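Local coordinates for periplasmic aliphatic sulphonates-binding protein (Escherichia coli, PDB 2X26), which probably serves as the periplasmic binding protein of an ABC-type transport system for aliphatic sulfonates, at residues 142-147 against 154-159. Residues are numbered along the deposited sequence; the frame is centred on the assembly and turned at random.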
loop_
_atom_site.group_PDB
_atom_site.type_symbol
_atom_site.label_atom_id
_atom_site.label_comp_id
_atom_site.label_asym_id
_atom_site.label_seq_id
_atom_site.Cartn_x
_atom_site.Cartn_y
_atom_site.Cartn_z
ATOM N N ALA A 142 10.291 8.811 13.009
ATOM C CA ALA A 142 11.308 8.814 14.081
ATOM C C ALA A 142 11.306 10.121 14.854
ATOM O O ALA A 142 11.372 10.103 16.087
ATOM C CB ALA A 142 12.710 8.538 13.543
ATOM N N ASP A 143 11.215 11.245 14.128
ATOM C CA ASP A 143 11.177 12.568 14.767
ATOM C C ASP A 143 9.888 12.797 15.560
ATOM O O ASP A 143 9.898 13.463 16.624
ATOM C CB ASP A 143 11.371 13.688 13.737
ATOM C CG ASP A 143 12.777 13.710 13.123
ATOM O OD1 ASP A 143 13.748 13.257 13.777
ATOM O OD2 ASP A 143 12.899 14.188 11.964
ATOM N N ALA A 144 8.758 12.285 15.023
ATOM C CA ALA A 144 7.499 12.405 15.690
ATOM C C ALA A 144 7.423 11.565 16.969
ATOM O O ALA A 144 6.847 12.022 17.963
ATOM C CB ALA A 144 6.351 12.041 14.720
ATOM N N ARG A 145 7.957 10.344 16.915
ATOM C CA ARG A 145 7.980 9.413 18.051
ATOM C C ARG A 145 8.676 10.084 19.238
ATOM O O ARG A 145 8.157 10.066 20.375
ATOM C CB ARG A 145 8.687 8.106 17.672
ATOM C CG ARG A 145 8.793 7.082 18.826
ATOM C CD ARG A 145 9.447 5.811 18.326
ATOM N NE ARG A 145 10.772 6.094 17.771
ATOM C CZ ARG A 145 11.307 5.500 16.703
ATOM N NH1 ARG A 145 10.651 4.559 16.028
ATOM N NH2 ARG A 145 12.529 5.853 16.312
ATOM N N ALA A 146 9.804 10.737 18.963
ATOM C CA ALA A 146 10.553 11.435 20.011
ATOM C C ALA A 146 9.761 12.582 20.614
ATOM O O ALA A 146 9.685 12.712 21.837
ATOM C CB ALA A 146 11.899 11.930 19.488
ATOM N N ALA A 147 9.181 13.425 19.755
ATOM C CA ALA A 147 8.445 14.573 20.207
ATOM C C ALA A 147 7.277 14.176 21.105
ATOM O O ALA A 147 7.024 14.826 22.127
ATOM C CB ALA A 147 7.965 15.381 19.012
ATOM N N ASP A 154 0.730 16.741 21.534
ATOM C CA ASP A 154 -0.278 16.042 22.326
ATOM C C ASP A 154 -0.829 14.793 21.699
ATOM O O ASP A 154 -1.445 13.982 22.379
ATOM C CB ASP A 154 -1.387 16.999 22.732
ATOM C CG ASP A 154 -0.816 18.154 23.533
ATOM O OD1 ASP A 154 -0.031 17.855 24.477
ATOM O OD2 ASP A 154 -1.043 19.302 23.132
ATOM N N ALA A 155 -0.631 14.649 20.396
ATOM C CA ALA A 155 -1.157 13.510 19.675
ATOM C C ALA A 155 -0.239 13.205 18.494
ATOM O O ALA A 155 0.443 14.112 17.999
ATOM C CB ALA A 155 -2.582 13.790 19.172
ATOM N N TRP A 156 -0.241 11.947 18.051
ATOM C CA TRP A 156 0.615 11.469 16.969
ATOM C C TRP A 156 -0.258 10.623 16.038
ATOM O O TRP A 156 -0.854 9.601 16.437
ATOM C CB TRP A 156 1.798 10.654 17.514
ATOM C CG TRP A 156 2.769 10.114 16.484
ATOM C CD1 TRP A 156 3.024 10.620 15.258
ATOM C CD2 TRP A 156 3.663 9.014 16.655
ATOM N NE1 TRP A 156 3.993 9.875 14.619
ATOM C CE2 TRP A 156 4.404 8.887 15.468
ATOM C CE3 TRP A 156 3.874 8.090 17.688
ATOM C CZ2 TRP A 156 5.350 7.885 15.274
ATOM C CZ3 TRP A 156 4.835 7.091 17.497
ATOM C CH2 TRP A 156 5.549 7.002 16.306
ATOM N N ALA A 157 -0.373 11.075 14.804
ATOM C CA ALA A 157 -1.138 10.301 13.821
ATOM C C ALA A 157 -0.120 9.496 13.040
ATOM O O ALA A 157 0.835 10.057 12.484
ATOM C CB ALA A 157 -1.937 11.237 12.917
ATOM N N ILE A 158 -0.276 8.172 13.071
ATOM C CA ILE A 158 0.743 7.243 12.556
ATOM C C ILE A 158 0.163 5.893 12.155
ATOM O O ILE A 158 -0.952 5.531 12.556
ATOM C CB ILE A 158 1.891 7.061 13.650
ATOM C CG1 ILE A 158 3.151 6.367 13.067
ATOM C CG2 ILE A 158 1.350 6.387 14.891
ATOM C CD1 ILE A 158 3.825 7.143 11.929
ATOM N N TRP A 159 0.909 5.166 11.308
ATOM C CA TRP A 159 0.528 3.852 10.826
ATOM C C TRP A 159 1.299 2.721 11.531
ATOM O O TRP A 159 2.264 2.958 12.269
ATOM C CB TRP A 159 0.743 3.768 9.312
ATOM C CG TRP A 159 2.134 4.126 8.862
ATOM C CD1 TRP A 159 3.169 3.287 8.656
ATOM C CD2 TRP A 159 2.616 5.459 8.535
ATOM N NE1 TRP A 159 4.291 3.993 8.221
ATOM C CE2 TRP A 159 3.962 5.327 8.124
ATOM C CE3 TRP A 159 2.011 6.734 8.501
ATOM C CZ2 TRP A 159 4.751 6.438 7.714
ATOM C CZ3 TRP A 159 2.796 7.834 8.070
ATOM C CH2 TRP A 159 4.138 7.679 7.717
#
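Helix 141-149 is the crossover helix of a beta-alpha-beta unit, joining parallel strands 135-138 and 155-159; it packs over the sheet in one lobe of this periplasmic binding protein fold, and the indole of Trp156 lies between helix and strand against Ala144 and Arg145. With CG of Trp156 anti to the backbone N (chi1 -179°), the ring reaches out from the strand to the helix. Arg145 CA sits over a face in a CH-pi contact, 4.0 Å from the centroid of the Trp156 six-membered ring and 16° off the normal. On that same face Ala144 CB stands above the NE1 corner, just beyond the rim, a tight 3.2 Å from Trp156 NE1. A methyl suits this position because the helix backbone can then come down onto the ring. Arg145 CB adds a 3.6 Å contact to Trp156 CH2, while the guanidinium leads away from the strand, as suits a charge on an exposed residue. Ile158 CB lies against the opposite face, toward its rim. Replacing Trp156 with an alanine would probably open a gap under the helix and deprive Ala144 and Arg145 of their apolar support. Trp156 also touches Phe148 farther along the helix, while its strand hydrogen-bonds through the backbone to strands 107-110 and 87-92.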